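Putative agmatine deiminase (Streptococcus mutans, PDB 2EWO) probably hydrolyses agmatine to N-carbamoylputrescine and ammonia, a guanidine-modifying deiminase reaction. Local coordinates at residues N37-A45 with T349-G357; E60-Y71 with N85-N93. All coordinates share one frame; numbering follows the deposited sequence.

Contact 1 (N37-A45 with T349-G357); sequences NWRLGAKPA and TEEIAYGGG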
ATOM      1  N   ASN A  37       8.633  -1.017 -16.154  1.00 22.03           N
ATOM      2  CA  ASN A  37       8.567  -1.726 -17.422  1.00 21.51           C
ATOM      3  C   ASN A  37       7.705  -1.085 -18.513  1.00 22.93           C
ATOM      4  O   ASN A  37       8.055  -1.148 -19.688  1.00 22.90           O
ATOM      5  CB  ASN A  37       8.081  -3.150 -17.182  1.00 11.27           C
ATOM      6  CG  ASN A  37       7.991  -3.951 -18.456  1.00 10.35           C
ATOM      7  OD1 ASN A  37       7.115  -4.805 -18.598  1.00 12.03           O
ATOM      8  ND2 ASN A  37       8.899  -3.694 -19.387  1.00 10.00           N
ATOM      9  N   TRP A  38       6.584  -0.479 -18.136  1.00 24.89           N
ATOM     10  CA  TRP A  38       5.704   0.135 -19.119  1.00 26.10           C
ATOM     11  C   TRP A  38       5.877   1.645 -19.208  1.00 27.28           C
ATOM     12  O   TRP A  38       5.844   2.351 -18.201  1.00 25.79           O
ATOM     13  CB  TRP A  38       4.248  -0.211 -18.806  1.00 10.00           C
ATOM     14  CG  TRP A  38       4.023  -1.684 -18.568  1.00 10.00           C
ATOM     15  CD1 TRP A  38       3.955  -2.316 -17.363  1.00 10.00           C
ATOM     16  CD2 TRP A  38       3.845  -2.703 -19.563  1.00 10.00           C
ATOM     17  NE1 TRP A  38       3.741  -3.661 -17.543  1.00 10.00           N
ATOM     18  CE2 TRP A  38       3.669  -3.926 -18.883  1.00 10.00           C
ATOM     19  CE3 TRP A  38       3.820  -2.700 -20.962  1.00 10.00           C
ATOM     20  CZ2 TRP A  38       3.467  -5.135 -19.552  1.00 10.00           C
ATOM     21  CZ3 TRP A  38       3.618  -3.907 -21.629  1.00 10.00           C
ATOM     22  CH2 TRP A  38       3.444  -5.107 -20.922  1.00 10.00           C
ATOM     23  N   ARG A  39       6.049   2.138 -20.432  1.00 10.00           N
ATOM     24  CA  ARG A  39       6.254   3.561 -20.650  1.00 10.67           C
ATOM     25  C   ARG A  39       5.006   4.376 -20.411  1.00 10.00           C
ATOM     26  O   ARG A  39       3.896   3.853 -20.426  1.00 10.00           O
ATOM     27  CB  ARG A  39       6.752   3.808 -22.070  1.00 19.70           C
ATOM     28  CG  ARG A  39       5.697   3.633 -23.145  1.00 22.82           C
ATOM     29  CD  ARG A  39       6.322   3.729 -24.534  1.00 24.70           C
ATOM     30  NE  ARG A  39       5.318   3.660 -25.586  1.00 24.92           N
ATOM     31  CZ  ARG A  39       4.677   4.716 -26.066  1.00 25.01           C
ATOM     32  NH1 ARG A  39       4.935   5.929 -25.597  1.00 24.28           N
ATOM     33  NH2 ARG A  39       3.765   4.551 -27.006  1.00 26.39           N
ATOM     34  N   LEU A  40       5.214   5.666 -20.188  1.00 10.00           N
ATOM     35  CA  LEU A  40       4.124   6.596 -19.949  1.00 10.00           C
ATOM     36  C   LEU A  40       3.140   6.116 -18.881  1.00 10.00           C
ATOM     37  O   LEU A  40       1.943   5.988 -19.135  1.00 10.00           O
ATOM     38  CB  LEU A  40       3.376   6.875 -21.262  1.00 10.84           C
ATOM     39  CG  LEU A  40       4.035   7.773 -22.319  1.00 10.30           C
ATOM     40  CD1 LEU A  40       4.356   9.134 -21.705  1.00 10.28           C
ATOM     41  CD2 LEU A  40       5.294   7.123 -22.841  1.00 11.15           C
ATOM     42  N   GLY A  41       3.647   5.851 -17.685  1.00 13.49           N
ATOM     43  CA  GLY A  41       2.786   5.407 -16.603  1.00 11.88           C
ATOM     44  C   GLY A  41       1.963   4.170 -16.899  1.00 11.20           C
ATOM     45  O   GLY A  41       1.081   3.815 -16.115  1.00 11.20           O
ATOM     46  N   ALA A  42       2.259   3.516 -18.019  1.00 12.46           N
ATOM     47  CA  ALA A  42       1.559   2.303 -18.443  1.00 11.40           C
ATOM     48  C   ALA A  42       0.184   2.587 -19.050  1.00 10.76           C
ATOM     49  O   ALA A  42      -0.550   1.660 -19.436  1.00 10.00           O
ATOM     50  CB  ALA A  42       1.424   1.328 -17.270  1.00 10.00           C
ATOM     51  N   LYS A  43      -0.160   3.869 -19.139  1.00 18.96           N
ATOM     52  CA  LYS A  43      -1.446   4.262 -19.700  1.00 18.93           C
ATOM     53  C   LYS A  43      -1.684   3.630 -21.077  1.00 19.01           C
ATOM     54  O   LYS A  43      -2.766   3.097 -21.335  1.00 18.37           O
ATOM     55  CB  LYS A  43      -1.543   5.783 -19.777  1.00 10.00           C
ATOM     56  CG  LYS A  43      -1.215   6.467 -18.467  1.00 10.00           C
ATOM     57  CD  LYS A  43      -1.932   5.812 -17.290  1.00 10.00           C
ATOM     58  CE  LYS A  43      -3.436   5.960 -17.379  1.00 10.00           C
ATOM     59  NZ  LYS A  43      -4.115   5.234 -16.286  1.00 10.00           N
ATOM     60  N   PRO A  44      -0.681   3.681 -21.977  1.00 23.80           N
ATOM     61  CA  PRO A  44      -0.823   3.099 -23.310  1.00 23.05           C
ATOM     62  C   PRO A  44      -1.070   1.613 -23.215  1.00 23.21           C
ATOM     63  O   PRO A  44      -2.035   1.100 -23.771  1.00 25.51           O
ATOM     64  CB  PRO A  44       0.522   3.386 -23.967  1.00 10.11           C
ATOM     65  CG  PRO A  44       0.952   4.635 -23.338  1.00 10.11           C
ATOM     66  CD  PRO A  44       0.600   4.403 -21.876  1.00 11.65           C
ATOM     67  N   ALA A  45      -0.192   0.919 -22.508  1.00 10.00           N
ATOM     68  CA  ALA A  45      -0.318  -0.523 -22.376  1.00 10.00           C
ATOM     69  C   ALA A  45      -1.683  -0.887 -21.822  1.00 10.00           C
ATOM     70  O   ALA A  45      -2.268  -1.907 -22.207  1.00 10.00           O
ATOM     71  CB  ALA A  45       0.781  -1.062 -21.462  1.00 10.00           C
ATOM     72  N   THR A 349      -1.723  -4.883 -30.316  1.00 23.78           N
ATOM     73  CA  THR A 349      -1.056  -5.294 -29.079  1.00 24.89           C
ATOM     74  C   THR A 349       0.451  -5.073 -29.183  1.00 24.89           C
ATOM     75  O   THR A 349       1.261  -5.758 -28.551  1.00 24.08           O
ATOM     76  CB  THR A 349      -1.356  -6.783 -28.756  1.00 46.18           C
ATOM     77  OG1 THR A 349      -0.861  -7.622 -29.807  1.00 46.70           O
ATOM     78  CG2 THR A 349      -2.857  -6.996 -28.617  1.00 46.35           C
ATOM     79  N   GLU A 350       0.808  -4.092 -29.997  1.00 11.22           N
ATOM     80  CA  GLU A 350       2.193  -3.720 -30.215  1.00 10.95           C
ATOM     81  C   GLU A 350       2.701  -2.971 -28.985  1.00 10.38           C
ATOM     82  O   GLU A 350       3.864  -3.098 -28.605  1.00 10.56           O
ATOM     83  CB  GLU A 350       2.280  -2.814 -31.442  1.00 47.40           C
ATOM     84  CG  GLU A 350       1.211  -1.737 -31.424  1.00 47.86           C
ATOM     85  CD  GLU A 350       1.687  -0.431 -31.995  1.00 48.83           C
ATOM     86  OE1 GLU A 350       2.836  -0.038 -31.689  1.00 48.31           O
ATOM     87  OE2 GLU A 350       0.905   0.213 -32.731  1.00 49.23           O
ATOM     88  N   GLU A 351       1.816  -2.190 -28.367  1.00 16.29           N
ATOM     89  CA  GLU A 351       2.165  -1.400 -27.186  1.00 16.42           C
ATOM     90  C   GLU A 351       2.570  -2.269 -25.985  1.00 16.14           C
ATOM     91  O   GLU A 351       3.285  -1.811 -25.089  1.00 14.82           O
ATOM     92  CB  GLU A 351       0.992  -0.497 -26.792  1.00 18.09           C
ATOM     93  CG  GLU A 351       1.370   0.582 -25.794  1.00 20.86           C
ATOM     94  CD  GLU A 351       2.244   1.657 -26.413  1.00 21.88           C
ATOM     95  OE1 GLU A 351       2.199   1.799 -27.654  1.00 22.67           O
ATOM     96  OE2 GLU A 351       2.964   2.360 -25.667  1.00 21.23           O
ATOM     97  N   ILE A 352       2.106  -3.517 -25.969  1.00 11.66           N
ATOM     98  CA  ILE A 352       2.443  -4.424 -24.880  1.00 10.16           C
ATOM     99  C   ILE A 352       3.660  -5.250 -25.281  1.00 10.16           C
ATOM    100  O   ILE A 352       4.320  -5.870 -24.439  1.00 10.16           O
ATOM    101  CB  ILE A 352       1.264  -5.380 -24.517  1.00 38.43           C
ATOM    102  CG1 ILE A 352       1.185  -6.544 -25.493  1.00 36.86           C
ATOM    103  CG2 ILE A 352      -0.053  -4.638 -24.555  1.00 37.56           C
ATOM    104  CD1 ILE A 352       0.262  -7.621 -24.996  1.00 36.42           C
ATOM    105  N   ALA A 353       3.953  -5.262 -26.576  1.00 14.12           N
ATOM    106  CA  ALA A 353       5.107  -5.998 -27.074  1.00 13.85           C
ATOM    107  C   ALA A 353       6.362  -5.244 -26.651  1.00 13.68           C
ATOM    108  O   ALA A 353       7.472  -5.766 -26.735  1.00 13.17           O
ATOM    109  CB  ALA A 353       5.049  -6.116 -28.586  1.00 10.00           C
ATOM    110  N   TYR A 354       6.174  -4.006 -26.200  1.00 10.00           N
ATOM    111  CA  TYR A 354       7.288  -3.197 -25.726  1.00 10.00           C
ATOM    112  C   TYR A 354       7.627  -3.614 -24.292  1.00 10.00           C
ATOM    113  O   TYR A 354       8.605  -3.140 -23.707  1.00 10.00           O
ATOM    114  CB  TYR A 354       6.929  -1.709 -25.735  1.00 46.67           C
ATOM    115  CG  TYR A 354       6.737  -1.102 -27.106  1.00 49.20           C
ATOM    116  CD1 TYR A 354       7.645  -1.348 -28.135  1.00 50.90           C
ATOM    117  CD2 TYR A 354       5.674  -0.232 -27.363  1.00 49.88           C
ATOM    118  CE1 TYR A 354       7.503  -0.744 -29.384  1.00 51.57           C
ATOM    119  CE2 TYR A 354       5.524   0.379 -28.610  1.00 50.44           C
ATOM    120  CZ  TYR A 354       6.443   0.117 -29.613  1.00 50.71           C
ATOM    121  OH  TYR A 354       6.320   0.709 -30.845  1.00 51.56           O
ATOM    122  N   GLY A 355       6.804  -4.498 -23.733  1.00 35.63           N
ATOM    123  CA  GLY A 355       7.014  -4.962 -22.374  1.00 34.32           C
ATOM    124  C   GLY A 355       7.599  -6.353 -22.333  1.00 33.83           C
ATOM    125  O   GLY A 355       7.894  -6.878 -21.262  1.00 34.30           O
ATOM    126  N   GLY A 356       7.766  -6.950 -23.509  1.00 27.79           N
ATOM    127  CA  GLY A 356       8.328  -8.284 -23.586  1.00 27.88           C
ATOM    128  C   GLY A 356       7.281  -9.363 -23.420  1.00 28.13           C
ATOM    129  O   GLY A 356       7.208  -9.999 -22.373  1.00 29.24           O
ATOM    130  N   GLY A 357       6.478  -9.571 -24.460  1.00 15.04           N
ATOM    131  CA  GLY A 357       5.434 -10.577 -24.431  1.00 15.49           C
ATOM    132  C   GLY A 357       4.175 -10.036 -25.080  1.00 16.56           C
ATOM    133  O   GLY A 357       3.965  -8.820 -25.078  1.00 16.67           O
TER
HETATM  134  O   HOH W   1       5.044   0.038 -22.832  1.00 13.55           O
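Arg39 and Glu351 reach each other by different torsions: Arg39 starts with CG between its backbone N and carbonyl carbon (chi1 73°) and then runs extended to NE, whereas Glu351 bends at chi2 (71°) to turn its carboxylate to meet it. In this enzyme, whose family has the pentein alpha/beta-propeller fold, the pair ties the loop and N-terminal turn of helix 43-57 to the short, weakly bonded helix 350-353. The salt bridge runs from Arg39 NH2 to Glu351 OE2 at 2.7 Å, and the same NH2 gives a weak hydrogen bond to OE1. The two side chains cross at about a right angle and their flat ends are inclined by 59°, so they do not meet as a coplanar fork. Pro44 lies aslant against the glutamate chain, its CB 3.5 Å from Glu351 CG. On the other flank the indole of Trp38 pushes its six-membered ring into the helix backbone: CZ3 comes edge-on to Ile352 CA at 3.5 Å and lies 4.0 Å from Ile352 CB. The indole NE1 is hydrogen-bonded to Asp95 OD1, which helps fix the ring's rotation. Between the two patches a water spans Arg39 N and Glu351 O through weak bonds. Gly355 has no side chain, and its CA sits 3.6 Å from Trp38 CZ3.

Contact 2 (E60-Y71 with N85-N93); sequences EPVSLCVPPLQY and NIRIIEMTN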
ATOM      1  N   GLU A  60     -16.507 -15.037 -25.251  1.00 13.99           N
ATOM      2  CA  GLU A  60     -16.718 -15.565 -23.905  1.00 12.50           C
ATOM      3  C   GLU A  60     -16.448 -14.461 -22.904  1.00 12.50           C
ATOM      4  O   GLU A  60     -16.010 -13.374 -23.273  1.00 12.50           O
ATOM      5  CB  GLU A  60     -15.769 -16.737 -23.630  1.00 43.81           C
ATOM      6  CG  GLU A  60     -14.386 -16.593 -24.257  1.00 43.08           C
ATOM      7  CD  GLU A  60     -13.438 -17.709 -23.864  1.00 43.49           C
ATOM      8  OE1 GLU A  60     -13.903 -18.846 -23.653  1.00 42.28           O
ATOM      9  OE2 GLU A  60     -12.219 -17.453 -23.779  1.00 44.11           O
ATOM     10  N   PRO A  61     -16.725 -14.716 -21.622  1.00 12.70           N
ATOM     11  CA  PRO A  61     -16.487 -13.709 -20.586  1.00 10.11           C
ATOM     12  C   PRO A  61     -15.013 -13.558 -20.213  1.00 10.11           C
ATOM     13  O   PRO A  61     -14.202 -14.489 -20.344  1.00 10.11           O
ATOM     14  CB  PRO A  61     -17.320 -14.216 -19.418  1.00 10.01           C
ATOM     15  CG  PRO A  61     -17.248 -15.697 -19.605  1.00 10.01           C
ATOM     16  CD  PRO A  61     -17.486 -15.850 -21.078  1.00 10.01           C
ATOM     17  N   VAL A  62     -14.686 -12.356 -19.752  1.00 10.20           N
ATOM     18  CA  VAL A  62     -13.334 -12.022 -19.337  1.00 10.20           C
ATOM     19  C   VAL A  62     -13.307 -11.654 -17.865  1.00 10.20           C
ATOM     20  O   VAL A  62     -14.193 -10.942 -17.367  1.00 10.20           O
ATOM     21  CB  VAL A  62     -12.760 -10.811 -20.091  1.00 32.27           C
ATOM     22  CG1 VAL A  62     -11.275 -10.713 -19.803  1.00 32.91           C
ATOM     23  CG2 VAL A  62     -13.028 -10.923 -21.579  1.00 32.81           C
ATOM     24  N   SER A  63     -12.267 -12.142 -17.185  1.00 10.00           N
ATOM     25  CA  SER A  63     -12.025 -11.896 -15.755  1.00 10.00           C
ATOM     26  C   SER A  63     -10.775 -11.048 -15.642  1.00 10.00           C
ATOM     27  O   SER A  63      -9.667 -11.557 -15.556  1.00 10.00           O
ATOM     28  CB  SER A  63     -11.819 -13.213 -15.006  1.00 22.23           C
ATOM     29  OG  SER A  63     -13.059 -13.881 -14.827  1.00 22.37           O
ATOM     30  N   LEU A  64     -10.984  -9.743 -15.651  1.00 10.00           N
ATOM     31  CA  LEU A  64      -9.924  -8.756 -15.575  1.00 10.00           C
ATOM     32  C   LEU A  64      -9.536  -8.472 -14.110  1.00 10.00           C
ATOM     33  O   LEU A  64     -10.304  -7.851 -13.376  1.00 10.80           O
ATOM     34  CB  LEU A  64     -10.436  -7.488 -16.256  1.00 10.00           C
ATOM     35  CG  LEU A  64      -9.441  -6.397 -16.603  1.00 10.00           C
ATOM     36  CD1 LEU A  64      -8.468  -6.959 -17.620  1.00 10.00           C
ATOM     37  CD2 LEU A  64     -10.154  -5.177 -17.132  1.00 10.00           C
ATOM     38  N   CYS A  65      -8.353  -8.912 -13.683  1.00 10.89           N
ATOM     39  CA  CYS A  65      -7.926  -8.699 -12.296  1.00 10.89           C
ATOM     40  C   CYS A  65      -6.984  -7.523 -12.128  1.00 10.89           C
ATOM     41  O   CYS A  65      -5.833  -7.595 -12.543  1.00 10.89           O
ATOM     42  CB  CYS A  65      -7.228  -9.944 -11.781  1.00 10.00           C
ATOM     43  SG  CYS A  65      -8.072 -11.424 -12.266  1.00 10.00           S
ATOM     44  N   VAL A  66      -7.433  -6.444 -11.503  1.00 10.00           N
ATOM     45  CA  VAL A  66      -6.518  -5.323 -11.368  1.00 10.00           C
ATOM     46  C   VAL A  66      -6.175  -4.937  -9.932  1.00 10.00           C
ATOM     47  O   VAL A  66      -6.992  -5.087  -9.010  1.00 10.00           O
ATOM     48  CB  VAL A  66      -7.039  -4.068 -12.150  1.00 15.33           C
ATOM     49  CG1 VAL A  66      -7.697  -4.515 -13.440  1.00 16.27           C
ATOM     50  CG2 VAL A  66      -8.001  -3.247 -11.306  1.00 14.25           C
ATOM     51  N   PRO A  67      -4.927  -4.490  -9.718  1.00 10.34           N
ATOM     52  CA  PRO A  67      -4.478  -4.080  -8.397  1.00 10.34           C
ATOM     53  C   PRO A  67      -5.457  -3.049  -7.902  1.00 10.34           C
ATOM     54  O   PRO A  67      -6.052  -2.345  -8.702  1.00 10.34           O
ATOM     55  CB  PRO A  67      -3.102  -3.493  -8.682  1.00 25.36           C
ATOM     56  CG  PRO A  67      -2.583  -4.434  -9.703  1.00 25.17           C
ATOM     57  CD  PRO A  67      -3.775  -4.600 -10.634  1.00 25.47           C
ATOM     58  N   PRO A  68      -5.646  -2.968  -6.578  1.00 10.00           N
ATOM     59  CA  PRO A  68      -6.534  -2.062  -5.845  1.00 10.00           C
ATOM     60  C   PRO A  68      -6.373  -0.588  -6.189  1.00 10.42           C
ATOM     61  O   PRO A  68      -7.318   0.186  -6.072  1.00 10.35           O
ATOM     62  CB  PRO A  68      -6.170  -2.344  -4.401  1.00 10.00           C
ATOM     63  CG  PRO A  68      -5.854  -3.807  -4.445  1.00 10.00           C
ATOM     64  CD  PRO A  68      -4.989  -3.906  -5.652  1.00 10.00           C
ATOM     65  N   LEU A  69      -5.173  -0.205  -6.610  1.00 10.00           N
ATOM     66  CA  LEU A  69      -4.873   1.188  -6.952  1.00 10.00           C
ATOM     67  C   LEU A  69      -5.388   1.662  -8.308  1.00 10.00           C
ATOM     68  O   LEU A  69      -5.603   2.855  -8.511  1.00 10.00           O
ATOM     69  CB  LEU A  69      -3.368   1.403  -6.893  1.00 13.13           C
ATOM     70  CG  LEU A  69      -2.798   1.304  -5.489  1.00 11.96           C
ATOM     71  CD1 LEU A  69      -1.293   1.319  -5.563  1.00 13.40           C
ATOM     72  CD2 LEU A  69      -3.324   2.458  -4.652  1.00 10.00           C
ATOM     73  N   GLN A  70      -5.560   0.729  -9.237  1.00 16.91           N
ATOM     74  CA  GLN A  70      -6.056   1.044 -10.573  1.00 20.26           C
ATOM     75  C   GLN A  70      -7.365   0.305 -10.792  1.00 19.85           C
ATOM     76  O   GLN A  70      -7.651  -0.108 -11.911  1.00 20.37           O
ATOM     77  CB  GLN A  70      -5.068   0.578 -11.655  1.00 54.27           C
ATOM     78  CG  GLN A  70      -3.700   1.243 -11.663  1.00 60.00           C
ATOM     79  CD  GLN A  70      -2.914   1.002 -10.383  1.00 60.00           C
ATOM     80  OE1 GLN A  70      -2.712  -0.145  -9.956  1.00 60.00           O
ATOM     81  NE2 GLN A  70      -2.455   2.088  -9.768  1.00 60.00           N
ATOM     82  N   TYR A  71      -8.147   0.113  -9.734  1.00 10.00           N
ATOM     83  CA  TYR A  71      -9.411  -0.610  -9.856  1.00 10.00           C
ATOM     84  C   TYR A  71     -10.511   0.301 -10.387  1.00 10.00           C
ATOM     85  O   TYR A  71     -11.043   0.072 -11.470  1.00 10.00           O
ATOM     86  CB  TYR A  71      -9.809  -1.190  -8.503  1.00 10.00           C
ATOM     87  CG  TYR A  71     -11.035  -2.071  -8.536  1.00 10.00           C
ATOM     88  CD1 TYR A  71     -12.316  -1.540  -8.398  1.00 10.00           C
ATOM     89  CD2 TYR A  71     -10.914  -3.448  -8.670  1.00 10.00           C
ATOM     90  CE1 TYR A  71     -13.445  -2.372  -8.384  1.00 10.00           C
ATOM     91  CE2 TYR A  71     -12.035  -4.274  -8.657  1.00 10.00           C
ATOM     92  CZ  TYR A  71     -13.284  -3.732  -8.509  1.00 10.00           C
ATOM     93  OH  TYR A  71     -14.362  -4.570  -8.425  1.00 10.00           O
ATOM     94  N   ASN A  85     -19.745  -8.808 -20.784  1.00 41.37           N
ATOM     95  CA  ASN A  85     -19.459  -9.961 -19.934  1.00 40.06           C
ATOM     96  C   ASN A  85     -18.048  -9.928 -19.341  1.00 38.99           C
ATOM     97  O   ASN A  85     -17.417 -10.966 -19.129  1.00 38.46           O
ATOM     98  CB  ASN A  85     -19.662 -11.239 -20.741  1.00 14.34           C
ATOM     99  CG  ASN A  85     -18.788 -11.286 -21.979  1.00 14.68           C
ATOM    100  OD1 ASN A  85     -18.459 -10.246 -22.565  1.00 13.91           O
ATOM    101  ND2 ASN A  85     -18.420 -12.496 -22.398  1.00 15.08           N
ATOM    102  N   ILE A  86     -17.571  -8.718 -19.078  1.00 14.18           N
ATOM    103  CA  ILE A  86     -16.257  -8.504 -18.497  1.00 13.58           C
ATOM    104  C   ILE A  86     -16.412  -8.086 -17.029  1.00 15.01           C
ATOM    105  O   ILE A  86     -17.079  -7.082 -16.730  1.00 16.43           O
ATOM    106  CB  ILE A  86     -15.500  -7.389 -19.254  1.00 10.00           C
ATOM    107  CG1 ILE A  86     -15.247  -7.812 -20.698  1.00 10.00           C
ATOM    108  CG2 ILE A  86     -14.186  -7.076 -18.564  1.00 10.00           C
ATOM    109  CD1 ILE A  86     -14.560  -6.745 -21.528  1.00 10.00           C
ATOM    110  N   ARG A  87     -15.822  -8.860 -16.114  1.00 16.47           N
ATOM    111  CA  ARG A  87     -15.884  -8.535 -14.684  1.00 14.32           C
ATOM    112  C   ARG A  87     -14.514  -8.133 -14.160  1.00 14.03           C
ATOM    113  O   ARG A  87     -13.500  -8.766 -14.465  1.00 12.97           O
ATOM    114  CB  ARG A  87     -16.405  -9.716 -13.854  1.00 12.08           C
ATOM    115  CG  ARG A  87     -15.494 -10.934 -13.796  1.00 10.04           C
ATOM    116  CD  ARG A  87     -16.045 -11.943 -12.798  1.00 10.04           C
ATOM    117  NE  ARG A  87     -15.273 -13.184 -12.750  1.00 10.04           N
ATOM    118  CZ  ARG A  87     -15.557 -14.200 -11.941  1.00 10.04           C
ATOM    119  NH1 ARG A  87     -16.590 -14.117 -11.119  1.00 10.04           N
ATOM    120  NH2 ARG A  87     -14.816 -15.301 -11.954  1.00 10.04           N
ATOM    121  N   ILE A  88     -14.493  -7.074 -13.364  1.00 27.26           N
ATOM    122  CA  ILE A  88     -13.249  -6.590 -12.792  1.00 26.51           C
ATOM    123  C   ILE A  88     -13.122  -7.063 -11.346  1.00 26.10           C
ATOM    124  O   ILE A  88     -13.863  -6.600 -10.479  1.00 25.73           O
ATOM    125  CB  ILE A  88     -13.188  -5.049 -12.797  1.00 21.29           C
ATOM    126  CG1 ILE A  88     -13.285  -4.503 -14.230  1.00 22.81           C
ATOM    127  CG2 ILE A  88     -11.896  -4.600 -12.184  1.00 22.31           C
ATOM    128  CD1 ILE A  88     -14.677  -4.583 -14.853  1.00 24.19           C
ATOM    129  N   ILE A  89     -12.211  -8.002 -11.088  1.00 10.00           N
ATOM    130  CA  ILE A  89     -11.993  -8.487  -9.718  1.00 10.00           C
ATOM    131  C   ILE A  89     -10.703  -7.881  -9.188  1.00 10.00           C
ATOM    132  O   ILE A  89      -9.725  -7.748  -9.923  1.00 10.00           O
ATOM    133  CB  ILE A  89     -11.876 -10.050  -9.608  1.00 16.37           C
ATOM    134  CG1 ILE A  89     -10.797 -10.580 -10.550  1.00 17.07           C
ATOM    135  CG2 ILE A  89     -13.221 -10.706  -9.901  1.00 15.44           C
ATOM    136  CD1 ILE A  89     -11.176 -10.497 -12.019  1.00 18.73           C
ATOM    137  N   GLU A  90     -10.697  -7.507  -7.915  1.00 19.28           N
ATOM    138  CA  GLU A  90      -9.509  -6.913  -7.318  1.00 15.71           C
ATOM    139  C   GLU A  90      -8.415  -7.941  -7.083  1.00 14.40           C
ATOM    140  O   GLU A  90      -8.648  -8.948  -6.414  1.00 12.12           O
ATOM    141  CB  GLU A  90      -9.849  -6.275  -5.987  1.00 28.88           C
ATOM    142  CG  GLU A  90      -8.717  -5.442  -5.473  1.00 28.79           C
ATOM    143  CD  GLU A  90      -8.701  -5.384  -3.978  1.00 28.23           C
ATOM    144  OE1 GLU A  90      -9.707  -4.933  -3.399  1.00 28.27           O
ATOM    145  OE2 GLU A  90      -7.684  -5.799  -3.386  1.00 27.37           O
HETATM  146  N   MSE A  91      -7.224  -7.685  -7.620  1.00 10.32           N
HETATM  147  CA  MSE A  91      -6.102  -8.595  -7.427  1.00 10.52           C
HETATM  148  C   MSE A  91      -4.759  -7.902  -7.613  1.00 10.32           C
HETATM  149  O   MSE A  91      -4.552  -7.238  -8.621  1.00 10.32           O
HETATM  150  CB  MSE A  91      -6.201  -9.767  -8.391  1.00 21.30           C
HETATM  151  CG  MSE A  91      -5.271 -10.892  -8.047  1.00 28.11           C
HETATM  152 SE   MSE A  91      -5.573 -12.508  -9.084  1.00 41.83          SE
HETATM  153  CE  MSE A  91      -7.492 -12.700  -8.882  1.00 37.99           C
ATOM    154  N   THR A  92      -3.855  -8.051  -6.639  1.00 20.35           N
ATOM    155  CA  THR A  92      -2.517  -7.437  -6.706  1.00 17.15           C
ATOM    156  C   THR A  92      -1.545  -8.291  -7.522  1.00 16.50           C
ATOM    157  O   THR A  92      -1.657  -9.515  -7.548  1.00 18.22           O
ATOM    158  CB  THR A  92      -1.867  -7.251  -5.299  1.00 11.62           C
ATOM    159  OG1 THR A  92      -1.571  -8.529  -4.735  1.00 10.08           O
ATOM    160  CG2 THR A  92      -2.774  -6.493  -4.367  1.00 10.08           C
ATOM    161  N   ASN A  93      -0.585  -7.644  -8.174  1.00 10.00           N
ATOM    162  CA  ASN A  93       0.416  -8.348  -8.972  1.00 10.13           C
ATOM    163  C   ASN A  93       1.582  -7.419  -9.209  1.00 12.20           C
ATOM    164  O   ASN A  93       1.408  -6.203  -9.288  1.00 11.29           O
ATOM    165  CB  ASN A  93      -0.159  -8.751 -10.322  1.00 12.07           C
ATOM    166  CG  ASN A  93      -0.532  -7.547 -11.167  1.00 12.22           C
ATOM    167  OD1 ASN A  93       0.339  -6.795 -11.610  1.00 10.00           O
ATOM    168  ND2 ASN A  93      -1.837  -7.349 -11.380  1.00 12.38           N
TER
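Val62 and Ile86 lie side by side and point the same way, Val62 CG2 3.9 Å from Ile86 CG1, and with Leu64 and Ile88 they form an apolar face. Helix 71-79 packs on it, Val78 touching Leu64 and Ile86, and Leu75 touching Ile88. This is a beta-alpha-beta crossover: parallel strands 62-66 and 86-90 are joined by that helix and inclined by 30°. Tyr71, in the helix's first turn, has CG anti to its own N (chi1 -174°), which carries the ring obliquely across Ile88, with CE2 3.5 Å from Ile88 CG2. On the opposite face Cys65 packs against Ile89 and selenomethionine Met91; Cys65 CB is 3.5 Å from Met91 CB. Six backbone hydrogen bonds join the strands in parallel register, from Val62 N to Asn85 O (3.1 Å) through to Met91 N to Val66 O (3.0 Å). Farther along the cysteine's face the chemistry turns polar: Arg87 NE donates to Ser63 OG at 3.1 Å, nearly straight at 166°, with the hydroxyl oxygen in the guanidinium plane. Beyond strand 86-90 lies the third subunit, whose Glu146 accepts from Ile88 N. Glu90 OE1 is shared by Lys143 NZ of that subunit, in a salt bridge, and by its Thr92 N, in a hydrogen bond; the neighbour thus satisfies this buried oxygen, consistent with a charged carboxylate.

Contacts 1 and 2 have centres 18 Å apart and do not touch, their nearest atoms being about 6 Å from each other. Along the chain the order is 37-45, 60-71, 85-93 and, much later, 349-357, so contact 2 is local while contact 1 brings together distant parts of the sequence. Helix 43-57 connects them, starting in contact 1 and leading into strand 62-66 of contact 2. That strand and 86-90 belong to a mixed four-stranded sheet with 24-29 and 364-367; segment 349-357 comes shortly before 364-367. Contact 2 joins 86-90, an outermost strand of the sheet within this chain, to its neighbour 62-66 and faces the third subunit, while in segment 37-45 Lys43 forms a salt bridge with Asp290 of the second subunit.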